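Local coordinates for protein beta sliding clamp (PDB 6PTR) that probably encircles DNA as a head-to-tail dimeric ring and tethers DNA polymerases and other proteins to it, lending them processivity, at residues G206-P210 against K250-F256; L165-H171 against R181-G187; Q153-T158 against R211-G215; R189-V193 against Y259-I263. All coordinates share one frame; numbering follows the deposited sequence.

Interaction 1: residues G206-P210 against K250-F256; sequences GVIIP and KLVDGTF
Ile208 and Val252 form the centre of this contact, joined both through their backbones and through their side chains. Val252 N donates to Ile208 O at 3.0 Å, nearly straight at 172° and in the carbonyl plane. Beside this bond the CG2 branch of Ile208, anti to its own backbone N, packs on Val252 CB at 3.6 Å. The other branch of the isoleucine runs the opposite way along the loop, where CD1 meets Phe256 CB at 4.0 Å and also lies near the plane of the phenyl ring, at its edge. Leu251 sends CD1 to Val207 CG1 (3.7 Å), while the ring of Pro210 rests against Lys250 O and Val252 CG2. A water accepts from Ile208 N and donates to Val252 O at 2.7 Å; a second donates to Gly254 O and, weakly, to Gly206 O.

Further out, strand 207-210 is the edge of its sheet, paired on its inner side with strand 167-173, and Phe256 lies against Tyr169 with nearly parallel rings. One direct bond and two water bridges, one of them weak, thus serve the outer polar edge of the strand; the loop partly covers that edge in place of a further strand, and the apolar branches pack alongside.

Interaction 2: residues L165-H171 against R181-G187; sequences LNGIYFH and RLVATDG
Tyr169 and Val183 exchange two backbone hydrogen bonds, as do His171 and Arg181 two residues further along each strand; between them Phe170 and Leu182 form a non-hydrogen-bonded pair. This is an antiparallel hairpin, and the N-to-C directions of its two strand segments lie 154° apart. Tyr169 O accepts twice: from Val183 N at 3.1 Å and, from the opposite face of the carbonyl plane, from His171 ND1 at 3.1 Å. Where the strands part near Leu165, a water accepts from Thr185 N at 2.8 Å and lies close to Leu165 O and Gly167 O.

Aromatic contacts gather on the face of Tyr169 and His171. The imidazole, swung between its backbone N and carbonyl carbon (chi1 64°), has Tyr169 CE2 over the centre of one face; Arg181 CB lies over the other in a CH-pi contact, 4.1 Å from the centroid. Arg181 CG and CD continue past the rim, and the guanidinium goes on to Asp194.

Apolar packing occupies the other face. Ile168 CG2 touches Leu182 CB at 3.6 Å, and Phe170 lies alongside Leu182; Ile168 and Leu182 face helix 142-152.

With ND1 donating to Tyr169 O and NE2 paired with Tyr259 OH, the sandwiched imidazole has both nitrogens engaged, which fixes its rotation and ties the hairpin to the loop beyond the sheet.

Interaction 3: residues Q153-T158 against R211-G215; sequences QFAIST and RKAVG
Ile156 and Val214 meet tip to tip, CD1 to CG1 at 4.1 Å, and set the apolar core of this loop-to-helix contact. The second branch of the isoleucine, CG2, turns to the aliphatic part of Arg211 and touches CD at 3.7 Å. Gln153 adds its methylene carbons: its chain slides past Val214 in the opposite direction, with CG 3.9 Å from Val214 CG1.

Contacts with the guanidinium are of another kind. Arg211 bends at chi3 (49°), bringing its flat end beside Thr158, whose CG2 sits over one face, 3.6 Å above the plane and offset toward the rim. Ile156 CG2 lies at the edge of the same group. Arg211 NH1 has its hydrogen-bond partner in Asn166 OD1, which holds the guanidinium against the loop.

Polar links to the helix run through water. Gln153 NE2 donates to two waters, at 3.0 and 3.2 Å; the first gives a proton to Arg211 O and the second to Gly215 O, at 2.8 Å. The amide nitrogen thus reaches two carbonyls, four residues apart, at the start of the helix, while OE1 bonds to Gln218 further along.

Segment 153-158 comes after helix 142-152 in the chain, and the contact brings it to the start of helix 211-221; Ile168 of strand 167-173 packs against both Ile156 and Val214.

Interaction 4: residues R189-V193 against Y259-I263; sequences RLAQV and YQRVI
Apolar packing without any hydrogen bond between the two segments joins residues 189-193 of strand 189-196, an inner strand of an eight-stranded antiparallel sheet, to the short 3-10 turn at 259-261 and the residues after it, in the linker between the central and C-terminal domains. Two side chains of the strand do the work, Leu190 and Gln192, both pointing at the linker. Leu190 CD1 enters a corner made by Tyr259 CB, at 4.0 Å, and Val262 CG2, at 3.9 Å; the second methyl, CD2, lies more loosely against Ile263 CD1. The leucine reaches across because its CG stands opposite the backbone N (chi1 177°), carrying the branched end straight out from the sheet.

Such a linker, packed over the outer surface of the sheet, belongs to the three-domain architecture of the bacterial beta subunit, and here it borders the site of griselimycin: Leu190 and Val262 both pack on apolar side chains of the bound peptide, and Arg261 on a modified one.

Gln192 extends its whole chain toward the same turn. Its OE1 comes to the edge of the Tyr259 ring, 3.4 Å from CE1, with amide and ring planes almost perpendicular at 86°. Ile263 CD1 also lies against this amide, 3.8 Å from Gln192 CD. Tyr259 itself is steered from the neighbouring hairpin: besides His171, Arg181 NH1 is hydrogen-bonded to its OH, and its side chain rests on Val183.

In the fold
Interactions 1, 2 and 4 follow one another across a single antiparallel sheet, whose strands run in the order 207-210, 167-173, 179-185, 189-196. Interaction 2 lies in the middle, its centre about 9 Å from those of the other three; interactions 1 and 4 are about 17 Å apart by their centres. The chain from 251 to 263, after strand 245-250, crosses the sheet's outer face, meeting its edge in interaction 1 and strand 189-196 in interaction 4. Interaction 3 joins the helical layer beneath. Along the chain, interaction 2 is nested within the loop closed by interaction 3, and interaction 1 within that of interaction 4. Together they connect the central domain's sheet, helices and exit toward the C-terminal domain.

Interaction 1: residues G206-P210 against K250-F256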
loop_
_atom_site.group_PDB
_atom_site.type_symbol
_atom_site.label_atom_id
_atom_site.label_comp_id
_atom_site.label_asym_id
_atom_site.label_seq_id
_atom_site.Cartn_x
_atom_site.Cartn_y
_atom_site.Cartn_z
ATOM N N GLY C 206 8.314 9.280 37.604
ATOM C CA GLY C 206 7.386 9.332 36.484
ATOM C C GLY C 206 8.128 9.840 35.263
ATOM O O GLY C 206 8.756 10.906 35.305
ATOM N N VAL C 207 8.066 9.077 34.168
ATOM C CA VAL C 207 8.818 9.403 32.961
ATOM C C VAL C 207 7.927 9.323 31.727
ATOM O O VAL C 207 6.895 8.645 31.700
ATOM C CB VAL C 207 10.044 8.481 32.773
ATOM C CG1 VAL C 207 10.940 8.509 34.023
ATOM C CG2 VAL C 207 9.593 7.051 32.461
ATOM N N ILE C 208 8.363 10.012 30.681
ATOM C CA ILE C 208 7.626 10.067 29.414
ATOM C C ILE C 208 8.421 9.266 28.395
ATOM O O ILE C 208 9.514 9.676 27.991
ATOM C CB ILE C 208 7.414 11.506 28.940
ATOM C CG1 ILE C 208 6.639 12.306 29.989
ATOM C CG2 ILE C 208 6.662 11.522 27.584
ATOM C CD1 ILE C 208 6.640 13.813 29.680
ATOM N N ILE C 209 7.886 8.115 27.991
ATOM C CA ILE C 209 8.561 7.284 26.995
ATOM C C ILE C 209 8.231 7.822 25.610
ATOM O O ILE C 209 7.043 7.940 25.277
ATOM C CB ILE C 209 8.113 5.825 27.111
ATOM C CG1 ILE C 209 8.263 5.341 28.549
ATOM C CG2 ILE C 209 8.861 4.978 26.065
ATOM C CD1 ILE C 209 7.496 4.026 28.839
ATOM N N PRO C 210 9.218 8.160 24.777
ATOM C CA PRO C 210 8.910 8.760 23.464
ATOM C C PRO C 210 8.101 7.845 22.552
ATOM O O PRO C 210 8.236 6.614 22.580
ATOM C CB PRO C 210 10.295 9.037 22.861
ATOM C CG PRO C 210 11.228 9.039 24.047
ATOM C CD PRO C 210 10.665 8.065 25.025
ATOM N N LYS C 250 16.242 7.600 25.024
ATOM C CA LYS C 250 16.111 8.807 25.829
ATOM C C LYS C 250 14.667 8.931 26.290
ATOM O O LYS C 250 13.750 8.366 25.700
ATOM C CB LYS C 250 16.525 10.041 25.030
ATOM C CG LYS C 250 18.025 10.103 24.822
ATOM C CD LYS C 250 18.453 11.257 23.936
ATOM C CE LYS C 250 19.918 11.107 23.577
ATOM N NZ LYS C 250 20.367 12.134 22.600
ATOM N N LEU C 251 14.475 9.653 27.384
ATOM C CA LEU C 251 13.139 9.996 27.844
ATOM C C LEU C 251 12.838 11.411 27.388
ATOM O O LEU C 251 13.749 12.199 27.137
ATOM C CB LEU C 251 13.040 9.876 29.368
ATOM C CG LEU C 251 13.155 8.414 29.834
ATOM C CD1 LEU C 251 13.424 8.317 31.332
ATOM C CD2 LEU C 251 11.886 7.631 29.470
ATOM N N VAL C 252 11.555 11.726 27.253
ATOM C CA VAL C 252 11.190 13.088 26.866
ATOM C C VAL C 252 11.496 14.029 28.019
ATOM O O VAL C 252 11.057 13.798 29.152
ATOM C CB VAL C 252 9.709 13.153 26.474
ATOM C CG1 VAL C 252 9.316 14.598 26.122
ATOM C CG2 VAL C 252 9.419 12.217 25.324
ATOM N N ASP C 253 12.219 15.111 27.730
ATOM C CA ASP C 253 12.658 16.068 28.747
ATOM C C ASP C 253 11.568 17.118 28.898
ATOM O O ASP C 253 11.614 18.191 28.293
ATOM C CB ASP C 253 13.998 16.692 28.358
ATOM C CG ASP C 253 14.525 17.648 29.410
ATOM O OD1 ASP C 253 13.880 17.795 30.465
ATOM O OD2 ASP C 253 15.594 18.253 29.178
ATOM N N GLY C 254 10.590 16.810 29.739
ATOM C CA GLY C 254 9.489 17.717 30.005
ATOM C C GLY C 254 8.662 17.172 31.147
ATOM O O GLY C 254 8.936 16.099 31.689
ATOM N N THR C 255 7.645 17.930 31.521
ATOM C CA THR C 255 6.749 17.531 32.601
ATOM C C THR C 255 5.373 17.216 32.018
ATOM O O THR C 255 4.770 18.070 31.367
ATOM C CB THR C 255 6.650 18.630 33.653
ATOM O OG1 THR C 255 7.957 18.874 34.189
ATOM C CG2 THR C 255 5.728 18.195 34.772
ATOM N N PHE C 256 4.872 16.008 32.278
ATOM C CA PHE C 256 3.560 15.616 31.761
ATOM C C PHE C 256 2.448 16.376 32.495
ATOM O O PHE C 256 2.574 16.679 33.686
ATOM C CB PHE C 256 3.382 14.104 31.925
ATOM C CG PHE C 256 2.335 13.505 31.036
ATOM C CD1 PHE C 256 2.599 13.297 29.693
ATOM C CD2 PHE C 256 1.078 13.156 31.537
ATOM C CE1 PHE C 256 1.641 12.741 28.848
ATOM C CE2 PHE C 256 0.120 12.583 30.704
ATOM C CZ PHE C 256 0.416 12.375 29.343
HETATM O O HOH W 1 8.822 13.353 33.081
HETATM O O HOH W 2 10.487 12.103 31.108
#

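Interaction 2: residues L165-H171 against R181-G187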
loop_
_atom_site.group_PDB
_atom_site.type_symbol
_atom_site.label_atom_id
_atom_site.label_comp_id
_atom_site.label_asym_id
_atom_site.label_seq_id
_atom_site.Cartn_x
_atom_site.Cartn_y
_atom_site.Cartn_z
ATOM N N LEU C 165 3.620 15.658 25.047
ATOM C CA LEU C 165 2.523 14.730 24.829
ATOM C C LEU C 165 2.878 13.653 23.814
ATOM O O LEU C 165 2.074 12.750 23.595
ATOM C CB LEU C 165 1.260 15.474 24.344
ATOM C CG LEU C 165 0.632 16.488 25.312
ATOM C CD1 LEU C 165 -0.758 16.856 24.820
ATOM C CD2 LEU C 165 0.549 15.937 26.716
ATOM N N ASN C 166 4.055 13.724 23.191
ATOM C CA ASN C 166 4.447 12.761 22.154
ATOM C C ASN C 166 5.102 11.533 22.793
ATOM O O ASN C 166 6.199 11.134 22.449
ATOM C CB ASN C 166 5.389 13.411 21.142
ATOM C CG ASN C 166 4.643 14.158 20.024
ATOM O OD1 ASN C 166 4.791 13.839 18.836
ATOM N ND2 ASN C 166 3.830 15.136 20.406
ATOM N N GLY C 167 4.395 10.937 23.737
ATOM C CA GLY C 167 4.914 9.749 24.398
ATOM C C GLY C 167 3.910 9.301 25.428
ATOM O O GLY C 167 2.798 9.828 25.494
ATOM N N ILE C 168 4.313 8.336 26.247
ATOM C CA ILE C 168 3.438 7.761 27.264
ATOM C C ILE C 168 4.002 8.090 28.633
ATOM O O ILE C 168 5.201 7.913 28.876
ATOM C CB ILE C 168 3.306 6.238 27.101
ATOM C CG1 ILE C 168 2.570 5.898 25.813
ATOM C CG2 ILE C 168 2.586 5.631 28.328
ATOM C CD1 ILE C 168 2.464 4.372 25.585
ATOM N N TYR C 169 3.151 8.557 29.528
ATOM C CA TYR C 169 3.594 8.897 30.878
ATOM C C TYR C 169 3.519 7.630 31.715
ATOM O O TYR C 169 2.429 7.153 32.019
ATOM C CB TYR C 169 2.732 10.008 31.463
ATOM C CG TYR C 169 3.157 10.479 32.843
ATOM C CD1 TYR C 169 4.492 10.747 33.123
ATOM C CD2 TYR C 169 2.226 10.641 33.870
ATOM C CE1 TYR C 169 4.898 11.180 34.404
ATOM C CE2 TYR C 169 2.625 11.080 35.136
ATOM C CZ TYR C 169 3.951 11.348 35.381
ATOM O OH TYR C 169 4.347 11.767 36.623
ATOM N N PHE C 170 4.691 7.126 32.122
ATOM C CA PHE C 170 4.903 5.825 32.757
ATOM C C PHE C 170 5.239 6.144 34.211
ATOM O O PHE C 170 6.279 6.752 34.466
ATOM C CB PHE C 170 6.066 5.162 32.012
ATOM C CG PHE C 170 6.412 3.736 32.404
ATOM C CD1 PHE C 170 5.791 2.666 31.790
ATOM C CD2 PHE C 170 7.493 3.484 33.227
ATOM C CE1 PHE C 170 6.169 1.365 32.084
ATOM C CE2 PHE C 170 7.877 2.167 33.523
ATOM C CZ PHE C 170 7.203 1.124 32.945
ATOM N N HIS C 171 4.342 5.810 35.151
ATOM C CA HIS C 171 4.482 6.335 36.510
ATOM C C HIS C 171 3.775 5.441 37.518
ATOM O O HIS C 171 2.949 4.593 37.168
ATOM C CB HIS C 171 3.949 7.790 36.584
ATOM C CG HIS C 171 2.477 7.933 36.309
ATOM N ND1 HIS C 171 1.913 7.659 35.081
ATOM C CD2 HIS C 171 1.460 8.364 37.100
ATOM C CE1 HIS C 171 0.612 7.910 35.124
ATOM N NE2 HIS C 171 0.313 8.346 36.340
ATOM N N ARG C 181 1.088 2.769 36.214
ATOM C CA ARG C 181 0.097 3.355 35.329
ATOM C C ARG C 181 0.773 3.911 34.091
ATOM O O ARG C 181 1.889 4.438 34.155
ATOM C CB ARG C 181 -0.699 4.471 36.048
ATOM C CG ARG C 181 -1.678 5.229 35.164
ATOM C CD ARG C 181 -2.486 6.198 36.059
ATOM N NE ARG C 181 -3.506 5.524 36.877
ATOM C CZ ARG C 181 -4.233 6.131 37.808
ATOM N NH1 ARG C 181 -4.036 7.424 38.068
ATOM N NH2 ARG C 181 -5.150 5.452 38.487
ATOM N N LEU C 182 0.099 3.776 32.959
ATOM C CA LEU C 182 0.491 4.426 31.722
ATOM C C LEU C 182 -0.662 5.296 31.279
ATOM O O LEU C 182 -1.803 4.831 31.288
ATOM C CB LEU C 182 0.798 3.425 30.601
ATOM C CG LEU C 182 2.099 2.623 30.690
ATOM C CD1 LEU C 182 2.101 1.696 31.868
ATOM C CD2 LEU C 182 2.264 1.836 29.398
ATOM N N VAL C 183 -0.351 6.542 30.907
ATOM C CA VAL C 183 -1.323 7.494 30.368
ATOM C C VAL C 183 -0.784 8.061 29.065
ATOM O O VAL C 183 0.400 8.419 28.957
ATOM C CB VAL C 183 -1.641 8.629 31.366
ATOM C CG1 VAL C 183 -2.520 9.711 30.686
ATOM C CG2 VAL C 183 -2.361 8.083 32.598
ATOM N N ALA C 184 -1.666 8.185 28.070
ATOM C CA ALA C 184 -1.327 8.903 26.855
ATOM C C ALA C 184 -2.496 9.797 26.476
ATOM O O ALA C 184 -3.660 9.447 26.677
ATOM C CB ALA C 184 -1.025 7.952 25.674
ATOM N N THR C 185 -2.172 10.932 25.892
ATOM C CA THR C 185 -3.224 11.818 25.427
ATOM C C THR C 185 -2.681 12.678 24.302
ATOM O O THR C 185 -1.479 12.935 24.203
ATOM C CB THR C 185 -3.745 12.677 26.578
ATOM O OG1 THR C 185 -4.846 13.484 26.117
ATOM C CG2 THR C 185 -2.653 13.598 27.074
ATOM N N ASP C 186 -3.596 13.135 23.452
ATOM C CA ASP C 186 -3.289 14.117 22.428
ATOM C C ASP C 186 -4.082 15.406 22.631
ATOM O O ASP C 186 -4.143 16.231 21.717
ATOM C CB ASP C 186 -3.553 13.520 21.043
ATOM C CG ASP C 186 -5.015 13.174 20.810
ATOM O OD1 ASP C 186 -5.862 13.393 21.710
ATOM O OD2 ASP C 186 -5.306 12.670 19.709
ATOM N N GLY C 187 -4.697 15.585 23.801
ATOM C CA GLY C 187 -5.524 16.729 24.093
ATOM C C GLY C 187 -6.983 16.551 23.725
ATOM O O GLY C 187 -7.801 17.424 24.051
HETATM O O HOH W 3 0.609 11.465 25.756
#

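Interaction 3: residues Q153-T158 against R211-G215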
loop_
_atom_site.group_PDB
_atom_site.type_symbol
_atom_site.label_atom_id
_atom_site.label_comp_id
_atom_site.label_asym_id
_atom_site.label_seq_id
_atom_site.Cartn_x
_atom_site.Cartn_y
_atom_site.Cartn_z
ATOM N N GLN C 153 -1.111 3.301 23.259
ATOM C CA GLN C 153 -0.340 3.829 22.131
ATOM C C GLN C 153 -1.189 4.684 21.188
ATOM O O GLN C 153 -0.727 5.721 20.693
ATOM C CB GLN C 153 0.298 2.677 21.359
ATOM C CG GLN C 153 1.106 3.134 20.198
ATOM C CD GLN C 153 1.630 1.951 19.426
ATOM O OE1 GLN C 153 1.072 0.851 19.515
ATOM N NE2 GLN C 153 2.697 2.162 18.664
ATOM N N PHE C 154 -2.413 4.253 20.891
ATOM C CA PHE C 154 -3.204 4.962 19.889
ATOM C C PHE C 154 -3.481 6.406 20.281
ATOM O O PHE C 154 -3.736 7.232 19.396
ATOM C CB PHE C 154 -4.540 4.248 19.652
ATOM C CG PHE C 154 -5.561 4.542 20.709
ATOM C CD1 PHE C 154 -5.453 3.971 21.978
ATOM C CD2 PHE C 154 -6.606 5.425 20.456
ATOM C CE1 PHE C 154 -6.377 4.258 22.977
ATOM C CE2 PHE C 154 -7.528 5.705 21.431
ATOM C CZ PHE C 154 -7.424 5.142 22.691
ATOM N N ALA C 155 -3.461 6.737 21.574
ATOM C CA ALA C 155 -3.852 8.088 21.983
ATOM C C ALA C 155 -2.678 9.060 22.010
ATOM O O ALA C 155 -2.878 10.247 22.291
ATOM C CB ALA C 155 -4.528 8.063 23.361
ATOM N N ILE C 156 -1.466 8.596 21.718
ATOM C CA ILE C 156 -0.293 9.463 21.792
ATOM C C ILE C 156 -0.388 10.566 20.757
ATOM O O ILE C 156 -0.747 10.330 19.588
ATOM C CB ILE C 156 1.001 8.668 21.565
ATOM C CG1 ILE C 156 1.217 7.616 22.636
ATOM C CG2 ILE C 156 2.198 9.609 21.485
ATOM C CD1 ILE C 156 2.330 6.664 22.226
ATOM N N SER C 157 -0.016 11.777 21.173
ATOM C CA SER C 157 0.061 12.901 20.260
ATOM C C SER C 157 1.172 12.702 19.243
ATOM O O SER C 157 2.251 12.194 19.565
ATOM C CB SER C 157 0.319 14.190 21.035
ATOM O OG SER C 157 0.335 15.327 20.158
ATOM N N THR C 158 0.902 13.129 18.011
ATOM C CA THR C 158 1.930 13.282 16.989
ATOM C C THR C 158 2.158 14.746 16.611
ATOM O O THR C 158 2.864 15.020 15.637
ATOM C CB THR C 158 1.565 12.465 15.745
ATOM O OG1 THR C 158 0.366 12.992 15.161
ATOM C CG2 THR C 158 1.330 11.020 16.128
ATOM N N ARG C 211 7.249 8.486 21.748
ATOM C CA ARG C 211 6.410 7.811 20.761
ATOM C C ARG C 211 7.179 6.811 19.897
ATOM O O ARG C 211 6.694 5.697 19.657
ATOM C CB ARG C 211 5.739 8.876 19.884
ATOM C CG ARG C 211 4.852 8.341 18.796
ATOM C CD ARG C 211 3.956 9.440 18.241
ATOM N NE ARG C 211 4.691 10.656 17.903
ATOM C CZ ARG C 211 5.228 10.892 16.713
ATOM N NH1 ARG C 211 5.871 12.028 16.485
ATOM N NH2 ARG C 211 5.127 9.986 15.748
ATOM N N LYS C 212 8.382 7.171 19.425
ATOM C CA LYS C 212 9.105 6.245 18.543
ATOM C C LYS C 212 9.517 4.973 19.273
ATOM O O LYS C 212 9.413 3.873 18.711
ATOM C CB LYS C 212 10.340 6.908 17.922
ATOM C CG LYS C 212 11.161 5.932 17.022
ATOM C CD LYS C 212 12.179 6.683 16.192
ATOM C CE LYS C 212 12.852 5.771 15.138
ATOM N NZ LYS C 212 13.849 6.494 14.336
ATOM N N ALA C 213 10.031 5.100 20.506
ATOM C CA ALA C 213 10.381 3.923 21.292
ATOM C C ALA C 213 9.155 3.056 21.522
ATOM O O ALA C 213 9.219 1.821 21.388
ATOM C CB ALA C 213 10.998 4.338 22.634
ATOM N N VAL C 214 8.022 3.682 21.857
ATOM C CA VAL C 214 6.793 2.918 22.040
ATOM C C VAL C 214 6.473 2.142 20.775
ATOM O O VAL C 214 6.140 0.958 20.831
ATOM C CB VAL C 214 5.623 3.835 22.434
ATOM C CG1 VAL C 214 4.321 3.040 22.398
ATOM C CG2 VAL C 214 5.862 4.432 23.821
ATOM N N GLY C 215 6.592 2.792 19.619
ATOM C CA GLY C 215 6.216 2.146 18.371
ATOM C C GLY C 215 7.118 0.978 18.016
ATOM O O GLY C 215 6.647 -0.071 17.563
HETATM O O HOH W 4 3.983 0.126 16.617
HETATM O O HOH W 5 3.993 4.846 18.937
#

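Interaction 4: residues R189-V193 against Y259-I263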
loop_
_atom_site.group_PDB
_atom_site.type_symbol
_atom_site.label_atom_id
_atom_site.label_comp_id
_atom_site.label_asym_id
_atom_site.label_seq_id
_atom_site.Cartn_x
_atom_site.Cartn_y
_atom_site.Cartn_z
ATOM N N ARG C 189 -8.289 12.813 22.969
ATOM C CA ARG C 189 -8.440 11.460 23.494
ATOM C C ARG C 189 -7.474 11.297 24.663
ATOM O O ARG C 189 -6.376 11.856 24.648
ATOM C CB ARG C 189 -8.106 10.406 22.417
ATOM C CG ARG C 189 -8.819 10.582 21.070
ATOM C CD ARG C 189 -8.187 9.709 19.987
ATOM N NE ARG C 189 -6.924 10.264 19.504
ATOM C CZ ARG C 189 -6.185 9.711 18.548
ATOM N NH1 ARG C 189 -6.579 8.590 17.962
ATOM N NH2 ARG C 189 -5.042 10.275 18.184
ATOM N N LEU C 190 -7.872 10.525 25.667
ATOM C CA LEU C 190 -6.916 10.148 26.702
ATOM C C LEU C 190 -7.132 8.686 27.031
ATOM O O LEU C 190 -8.276 8.224 27.078
ATOM C CB LEU C 190 -7.064 10.986 27.983
ATOM C CG LEU C 190 -6.136 10.579 29.143
ATOM C CD1 LEU C 190 -5.674 11.825 29.915
ATOM C CD2 LEU C 190 -6.797 9.608 30.088
ATOM N N ALA C 191 -6.031 7.962 27.265
ATOM C CA ALA C 191 -6.110 6.568 27.664
ATOM C C ALA C 191 -5.333 6.395 28.962
ATOM O O ALA C 191 -4.252 6.967 29.116
ATOM C CB ALA C 191 -5.524 5.623 26.575
ATOM N N GLN C 192 -5.908 5.637 29.894
ATOM C CA GLN C 192 -5.289 5.352 31.181
ATOM C C GLN C 192 -5.410 3.869 31.468
ATOM O O GLN C 192 -6.519 3.325 31.445
ATOM C CB GLN C 192 -5.968 6.143 32.310
ATOM C CG GLN C 192 -5.400 5.806 33.678
ATOM C CD GLN C 192 -6.111 6.545 34.807
ATOM O OE1 GLN C 192 -5.799 7.685 35.097
ATOM N NE2 GLN C 192 -7.061 5.883 35.452
ATOM N N VAL C 193 -4.281 3.213 31.754
ATOM C CA VAL C 193 -4.302 1.805 32.157
ATOM C C VAL C 193 -3.456 1.630 33.408
ATOM O O VAL C 193 -2.368 2.209 33.515
ATOM C CB VAL C 193 -3.820 0.878 31.017
ATOM C CG1 VAL C 193 -2.398 1.241 30.532
ATOM C CG2 VAL C 193 -3.941 -0.594 31.447
ATOM N N TYR C 259 -2.950 15.124 34.404
ATOM C CA TYR C 259 -4.010 14.487 33.628
ATOM C C TYR C 259 -5.187 14.048 34.483
ATOM O O TYR C 259 -6.287 13.888 33.953
ATOM C CB TYR C 259 -3.461 13.272 32.855
ATOM C CG TYR C 259 -3.044 12.184 33.812
ATOM C CD1 TYR C 259 -3.971 11.238 34.257
ATOM C CD2 TYR C 259 -1.760 12.151 34.340
ATOM C CE1 TYR C 259 -3.625 10.282 35.189
ATOM C CE2 TYR C 259 -1.402 11.180 35.285
ATOM C CZ TYR C 259 -2.339 10.266 35.700
ATOM O OH TYR C 259 -2.033 9.318 36.638
ATOM N N GLN C 260 -4.992 13.818 35.788
ATOM C CA GLN C 260 -6.116 13.401 36.621
ATOM C C GLN C 260 -7.210 14.457 36.646
ATOM O O GLN C 260 -8.373 14.124 36.871
ATOM C CB GLN C 260 -5.643 13.080 38.042
ATOM C CG GLN C 260 -4.733 11.860 38.055
ATOM C CD GLN C 260 -4.206 11.521 39.436
ATOM O OE1 GLN C 260 -4.746 11.968 40.445
ATOM N NE2 GLN C 260 -3.154 10.720 39.485
ATOM N N ARG C 261 -6.874 15.709 36.351
ATOM C CA ARG C 261 -7.901 16.736 36.354
ATOM C C ARG C 261 -8.934 16.532 35.256
ATOM O O ARG C 261 -10.036 17.083 35.364
ATOM C CB ARG C 261 -7.266 18.110 36.191
ATOM C CG ARG C 261 -6.368 18.507 37.333
ATOM C CD ARG C 261 -6.184 19.999 37.316
ATOM N NE ARG C 261 -5.018 20.403 38.091
ATOM C CZ ARG C 261 -4.830 21.646 38.499
ATOM N NH1 ARG C 261 -5.735 22.562 38.191
ATOM N NH2 ARG C 261 -3.751 21.971 39.197
ATOM N N VAL C 262 -8.613 15.783 34.194
ATOM C CA VAL C 262 -9.556 15.680 33.075
ATOM C C VAL C 262 -10.412 14.427 33.114
ATOM O O VAL C 262 -11.317 14.290 32.279
ATOM C CB VAL C 262 -8.864 15.767 31.700
ATOM C CG1 VAL C 262 -7.894 16.918 31.679
ATOM C CG2 VAL C 262 -8.174 14.455 31.310
ATOM N N ILE C 263 -10.178 13.521 34.054
ATOM C CA ILE C 263 -10.914 12.262 34.042
ATOM C C ILE C 263 -12.215 12.475 34.795
ATOM O O ILE C 263 -12.205 12.718 36.009
ATOM C CB ILE C 263 -10.056 11.122 34.635
ATOM C CG1 ILE C 263 -8.801 10.943 33.777
ATOM C CG2 ILE C 263 -10.859 9.838 34.716
ATOM C CD1 ILE C 263 -7.885 9.845 34.234
#